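PDB 5BY3: BtGH115A from Bacteroides thetaiotaomicron, which acts as a family GH115 4-O-methyl-alpha-glucuronidase, with specificity for decorated arabinogalactans. Local coordinates for residues Phe275-Val280 and Glu327-Lys332; Asp321-Leu326 and Val337-Ile342. All blocks are in the same frame, centred on the assembly; numbering follows the deposited sequence.

Both contacts draw on helix 308-329, one of the outer helices of the TIM barrel, and together they illustrate how packing chemistry changes with depth. Contact 1 ties the end of this helix to its neighbour, helix 265-283, near the barrel's outer surface; contact 2 lies further in, where the same helix meets strand 339-341. Their centres are about 9 Å apart. At the partly buried site a carboxylate accepts a bond from a tyrosine hydroxyl, whereas in the buried one a glutamine amide receives an arginine and also bonds to the backbone just ahead of its strand. Side chains join the two as well, Glu277 CB lying 3.4 Å from Leu325 CD2.

Contact 1: residues Phe275-Val280 and Glu327-Lys332; sequences FWEDRV and EKYVNK
In the TIM barrel of this GH115 enzyme, successive outer helices pack side by side, and here Glu277 and Val280 of helix 265-283 meet Tyr329, at the C-terminal end of helix 308-329, and the adjoining Val330. A polar pair and a small apolar patch make up the contact. In the polar pair, Tyr329 OH donates a hydrogen bond to Glu277 OE1 over 3.1 Å, the carboxylate oxygen lying at the edge of the ring, near its plane. The carboxylate stands at 90° to the ring, and the hydroxyl comes from above the carboxylate plane. Glu277 reaches the hydroxyl with its CG anti to the backbone N (chi1 170°) and the chain extended beyond it. With an alanine in place of Glu277, the Tyr329 hydroxyl would probably lose this acceptor and its ring would have less to hold it toward the neighbouring helix. Lys328 CG lies over one face of that ring, 3.6 Å above the plane and offset toward its rim. Lys328 also brings a positive charge near the glutamate, which is likely to favour its ionised form, although the charged groups are not in contact. Val280 points toward helix 308-329, where it also touches Leu326. Its CG1 branch approaches Tyr329 CB at 4.4 Å and crosses the Val330 side chain at about a right angle, where Val280 CG1 and Val330 CG2 are 4.0 Å apart.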
loop_
_atom_site.group_PDB
_atom_site.type_symbol
_atom_site.label_atom_id
_atom_site.label_comp_id
_atom_site.label_asym_id
_atom_site.label_seq_id
_atom_site.Cartn_x
_atom_site.Cartn_y
_atom_site.Cartn_z
ATOM N N PHE A 275 1.454 15.931 29.010
ATOM C CA PHE A 275 1.944 14.839 28.161
ATOM C C PHE A 275 2.260 15.301 26.722
ATOM O O PHE A 275 3.403 15.240 26.290
ATOM C CB PHE A 275 0.870 13.720 28.193
ATOM C CG PHE A 275 1.116 12.582 27.256
ATOM C CD1 PHE A 275 2.087 11.614 27.539
ATOM C CD2 PHE A 275 0.357 12.445 26.098
ATOM C CE1 PHE A 275 2.303 10.548 26.676
ATOM C CE2 PHE A 275 0.572 11.384 25.232
ATOM C CZ PHE A 275 1.547 10.438 25.526
ATOM N N TRP A 276 1.246 15.787 26.005
ATOM C CA TRP A 276 1.401 16.368 24.659
ATOM C C TRP A 276 2.454 17.486 24.615
ATOM O O TRP A 276 3.376 17.437 23.781
ATOM C CB TRP A 276 0.061 16.917 24.181
ATOM C CG TRP A 276 -0.981 15.926 23.911
ATOM C CD1 TRP A 276 -0.799 14.604 23.600
ATOM C CD2 TRP A 276 -2.381 16.152 23.863
ATOM N NE1 TRP A 276 -1.994 13.989 23.404
ATOM C CE2 TRP A 276 -2.992 14.913 23.527
ATOM C CE3 TRP A 276 -3.192 17.266 24.077
ATOM C CZ2 TRP A 276 -4.380 14.759 23.395
ATOM C CZ3 TRP A 276 -4.576 17.123 23.929
ATOM C CH2 TRP A 276 -5.157 15.868 23.595
ATOM N N GLU A 277 2.331 18.446 25.547
ATOM C CA GLU A 277 3.165 19.654 25.618
ATOM C C GLU A 277 4.653 19.388 25.646
ATOM O O GLU A 277 5.412 20.021 24.906
ATOM C CB GLU A 277 2.780 20.511 26.827
ATOM C CG GLU A 277 3.740 21.664 27.125
ATOM C CD GLU A 277 3.349 22.443 28.364
ATOM O OE1 GLU A 277 2.899 23.614 28.219
ATOM O OE2 GLU A 277 3.482 21.868 29.472
ATOM N N ASP A 278 5.080 18.466 26.495
ATOM C CA ASP A 278 6.504 18.201 26.643
ATOM C C ASP A 278 7.112 17.847 25.300
ATOM O O ASP A 278 8.236 18.245 24.993
ATOM C CB ASP A 278 6.725 17.080 27.648
ATOM C CG ASP A 278 6.255 17.441 29.055
ATOM O OD1 ASP A 278 5.941 18.636 29.280
ATOM O OD2 ASP A 278 6.229 16.524 29.931
ATOM N N ARG A 279 6.321 17.119 24.502
ATOM C CA ARG A 279 6.708 16.593 23.202
ATOM C C ARG A 279 6.768 17.684 22.135
ATOM O O ARG A 279 7.765 17.804 21.454
ATOM C CB ARG A 279 5.746 15.465 22.791
ATOM C CG ARG A 279 5.791 15.034 21.334
ATOM C CD ARG A 279 7.131 14.427 20.900
ATOM N NE ARG A 279 7.765 13.603 21.921
ATOM C CZ ARG A 279 7.417 12.360 22.196
ATOM N NH1 ARG A 279 6.426 11.767 21.527
ATOM N NH2 ARG A 279 8.054 11.700 23.136
ATOM N N VAL A 280 5.690 18.449 21.985
ATOM C CA VAL A 280 5.677 19.631 21.124
ATOM C C VAL A 280 6.876 20.563 21.404
ATOM O O VAL A 280 7.431 21.111 20.469
ATOM C CB VAL A 280 4.352 20.387 21.257
ATOM C CG1 VAL A 280 4.203 21.465 20.194
ATOM C CG2 VAL A 280 3.188 19.420 21.183
ATOM N N GLU A 327 0.422 27.129 18.248
ATOM C CA GLU A 327 0.546 28.610 18.461
ATOM C C GLU A 327 1.736 29.010 19.346
ATOM O O GLU A 327 2.627 29.732 18.898
ATOM C CB GLU A 327 -0.725 29.257 19.014
ATOM C CG GLU A 327 -1.923 29.208 18.077
ATOM C CD GLU A 327 -2.913 30.358 18.240
ATOM O OE1 GLU A 327 -2.571 31.388 18.874
ATOM O OE2 GLU A 327 -4.037 30.241 17.691
ATOM N N LYS A 328 1.764 28.484 20.565
ATOM C CA LYS A 328 2.790 28.784 21.560
ATOM C C LYS A 328 4.238 28.265 21.303
ATOM O O LYS A 328 5.180 28.984 21.627
ATOM C CB LYS A 328 2.259 28.376 22.959
ATOM C CG LYS A 328 3.217 28.451 24.143
ATOM C CD LYS A 328 2.403 28.142 25.384
ATOM C CE LYS A 328 3.139 28.429 26.680
ATOM N NZ LYS A 328 2.146 28.451 27.788
ATOM N N TYR A 329 4.434 27.060 20.752
ATOM C CA TYR A 329 5.823 26.571 20.508
ATOM C C TYR A 329 6.284 26.393 19.050
ATOM O O TYR A 329 7.498 26.253 18.799
ATOM C CB TYR A 329 6.158 25.286 21.288
ATOM C CG TYR A 329 5.848 25.346 22.741
ATOM C CD1 TYR A 329 6.790 25.824 23.661
ATOM C CD2 TYR A 329 4.604 24.930 23.216
ATOM C CE1 TYR A 329 6.494 25.894 25.022
ATOM C CE2 TYR A 329 4.299 24.993 24.571
ATOM C CZ TYR A 329 5.243 25.476 25.469
ATOM O OH TYR A 329 4.923 25.527 26.808
ATOM N N VAL A 330 5.356 26.359 18.090
ATOM C CA VAL A 330 5.779 26.059 16.709
ATOM C C VAL A 330 5.681 27.296 15.821
ATOM O O VAL A 330 6.681 27.692 15.213
ATOM C CB VAL A 330 5.094 24.800 16.055
ATOM C CG1 VAL A 330 5.766 24.424 14.733
ATOM C CG2 VAL A 330 5.114 23.581 16.978
ATOM N N ASN A 331 4.503 27.911 15.749
ATOM C CA ASN A 331 4.309 29.038 14.839
ATOM C C ASN A 331 3.108 29.864 15.245
ATOM O O ASN A 331 2.013 29.325 15.415
ATOM C CB ASN A 331 4.153 28.520 13.404
ATOM C CG ASN A 331 4.339 29.597 12.356
ATOM O OD1 ASN A 331 3.759 30.691 12.446
ATOM N ND2 ASN A 331 5.112 29.269 11.316
ATOM N N LYS A 332 3.308 31.171 15.381
ATOM C CA LYS A 332 2.248 32.051 15.852
ATOM C C LYS A 332 1.008 32.051 14.930
ATOM O O LYS A 332 -0.114 32.192 15.412
ATOM C CB LYS A 332 2.787 33.457 16.138
ATOM C CG LYS A 332 1.899 34.293 17.068
ATOM C CD LYS A 332 1.613 33.637 18.429
ATOM C CE LYS A 332 0.427 34.291 19.141
ATOM N NZ LYS A 332 -0.223 33.397 20.145
#

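Contact 2: residues Asp321-Leu326 and Val337-Ile342; sequences DQRGLL and VPQVFI
Leu326 lays its CD1 methyl against the side-chain amide of Gln339, 3.7 Å from Gln339 CD, where helix 308-329 packs on strand 339-341 of the TIM barrel. The helix links strand 290-291 to the adjacent parallel strand 339-341, so the contact belongs to a beta-alpha-beta crossover. The same methyl also reaches Val337 just before the strand, Leu326 CD1 lying 4.0 Å from Val337 CG1, and Leu326 further touches Tyr290 of the preceding strand. Beside this apolar patch the buried amide of Gln339 is gripped at both of its polar atoms. Arg323 NH1 donates to Gln339 OE1 at 2.6 Å, a short but bent bond with an N-H...O angle of 138°. The oxygen sits at the edge of the guanidinium, in its plane, while the donor is tilted out of the carbonyl plane. The two side chains cross at about a right angle; Arg323 bends at chi3 (75°), and Arg323 CG also comes within 3.3 Å of Gln339 OE1. The guanidinium has a second partner in Asp360, whose salt bridge to NH2 is likely to steady the arginine and balance its charge. Because one end of the amide accepts and the other donates, its rotation is defined: Gln339 NE2 turns back along its own segment to bond Val337 O at 3.0 Å, with a nearly straight N-H...O angle of 165°.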
loop_
_atom_site.group_PDB
_atom_site.type_symbol
_atom_site.label_atom_id
_atom_site.label_comp_id
_atom_site.label_asym_id
_atom_site.label_seq_id
_atom_site.Cartn_x
_atom_site.Cartn_y
_atom_site.Cartn_z
ATOM N N ASP A 321 -7.104 23.318 22.283
ATOM C CA ASP A 321 -5.881 23.225 23.103
ATOM C C ASP A 321 -4.680 22.730 22.325
ATOM O O ASP A 321 -3.534 23.133 22.618
ATOM C CB ASP A 321 -6.038 22.288 24.300
ATOM C CG ASP A 321 -7.274 22.564 25.142
ATOM O OD1 ASP A 321 -8.211 23.267 24.682
ATOM O OD2 ASP A 321 -7.299 22.024 26.277
ATOM N N GLN A 322 -4.934 21.822 21.380
ATOM C CA GLN A 322 -3.870 21.238 20.568
ATOM C C GLN A 322 -3.257 22.269 19.624
ATOM O O GLN A 322 -2.043 22.411 19.588
ATOM C CB GLN A 322 -4.363 20.023 19.786
ATOM C CG GLN A 322 -4.467 18.771 20.641
ATOM C CD GLN A 322 -5.020 17.587 19.858
ATOM O OE1 GLN A 322 -5.671 17.738 18.820
ATOM N NE2 GLN A 322 -4.760 16.394 20.364
ATOM N N ARG A 323 -4.099 22.993 18.893
ATOM C CA ARG A 323 -3.663 24.160 18.118
ATOM C C ARG A 323 -3.040 25.264 19.019
ATOM O O ARG A 323 -2.087 25.949 18.619
ATOM C CB ARG A 323 -4.813 24.684 17.247
ATOM C CG ARG A 323 -5.133 23.730 16.108
ATOM C CD ARG A 323 -6.520 23.837 15.510
ATOM N NE ARG A 323 -6.713 25.011 14.639
ATOM C CZ ARG A 323 -6.118 25.240 13.463
ATOM N NH1 ARG A 323 -5.239 24.390 12.944
ATOM N NH2 ARG A 323 -6.401 26.342 12.795
ATOM N N GLY A 324 -3.566 25.390 20.240
ATOM C CA GLY A 324 -2.952 26.184 21.292
ATOM C C GLY A 324 -1.471 25.949 21.474
ATOM O O GLY A 324 -0.699 26.908 21.472
ATOM N N LEU A 325 -1.056 24.696 21.636
ATOM C CA LEU A 325 0.376 24.397 21.867
ATOM C C LEU A 325 1.237 24.725 20.644
ATOM O O LEU A 325 2.413 25.097 20.761
ATOM C CB LEU A 325 0.591 22.920 22.194
ATOM C CG LEU A 325 0.081 22.396 23.519
ATOM C CD1 LEU A 325 -0.469 20.957 23.392
ATOM C CD2 LEU A 325 1.213 22.508 24.511
ATOM N N LEU A 326 0.629 24.530 19.481
ATOM C CA LEU A 326 1.236 24.803 18.199
ATOM C C LEU A 326 1.473 26.305 18.014
ATOM O O LEU A 326 2.623 26.686 17.691
ATOM C CB LEU A 326 0.389 24.177 17.073
ATOM C CG LEU A 326 0.272 22.624 17.033
ATOM C CD1 LEU A 326 -0.460 22.195 15.779
ATOM C CD2 LEU A 326 1.610 21.895 17.134
ATOM N N VAL A 337 1.434 25.678 10.212
ATOM C CA VAL A 337 1.841 24.394 10.823
ATOM C C VAL A 337 1.060 23.295 10.119
ATOM O O VAL A 337 -0.174 23.363 10.079
ATOM C CB VAL A 337 1.527 24.307 12.328
ATOM C CG1 VAL A 337 2.139 23.053 12.922
ATOM C CG2 VAL A 337 2.045 25.521 13.082
ATOM N N PRO A 338 1.760 22.283 9.550
ATOM C CA PRO A 338 0.981 21.240 8.855
ATOM C C PRO A 338 0.243 20.260 9.820
ATOM O O PRO A 338 0.804 19.760 10.804
ATOM C CB PRO A 338 2.023 20.553 7.961
ATOM C CG PRO A 338 3.323 20.795 8.629
ATOM C CD PRO A 338 3.215 22.097 9.374
ATOM N N GLN A 339 -1.022 20.021 9.511
ATOM C CA GLN A 339 -1.931 19.385 10.438
ATOM C C GLN A 339 -2.820 18.350 9.762
ATOM O O GLN A 339 -3.295 18.560 8.652
ATOM C CB GLN A 339 -2.779 20.472 11.138
ATOM C CG GLN A 339 -2.022 21.142 12.290
ATOM C CD GLN A 339 -2.665 22.424 12.775
ATOM O OE1 GLN A 339 -3.617 22.401 13.551
ATOM N NE2 GLN A 339 -2.132 23.554 12.326
ATOM N N VAL A 340 -3.080 17.237 10.437
ATOM C CA VAL A 340 -3.947 16.227 9.836
ATOM C C VAL A 340 -5.002 15.767 10.841
ATOM O O VAL A 340 -4.727 15.607 12.031
ATOM C CB VAL A 340 -3.116 15.039 9.213
ATOM C CG1 VAL A 340 -2.368 14.232 10.270
ATOM C CG2 VAL A 340 -3.981 14.089 8.363
ATOM N N PHE A 341 -6.210 15.550 10.340
ATOM C CA PHE A 341 -7.225 14.893 11.107
ATOM C C PHE A 341 -7.622 13.618 10.367
ATOM O O PHE A 341 -7.960 13.672 9.163
ATOM C CB PHE A 341 -8.439 15.828 11.317
ATOM C CG PHE A 341 -9.584 15.177 12.044
ATOM C CD1 PHE A 341 -9.416 14.664 13.352
ATOM C CD2 PHE A 341 -10.830 15.034 11.423
ATOM C CE1 PHE A 341 -10.462 14.039 14.028
ATOM C CE2 PHE A 341 -11.889 14.423 12.112
ATOM C CZ PHE A 341 -11.695 13.931 13.406
ATOM N N ILE A 342 -7.576 12.492 11.090
ATOM C CA ILE A 342 -7.754 11.158 10.486
ATOM C C ILE A 342 -8.966 10.446 11.068
ATOM O O ILE A 342 -8.851 9.833 12.129
ATOM C CB ILE A 342 -6.498 10.252 10.629
ATOM C CG1 ILE A 342 -5.247 11.044 10.290
ATOM C CG2 ILE A 342 -6.590 9.015 9.700
ATOM C CD1 ILE A 342 -4.003 10.452 10.858
#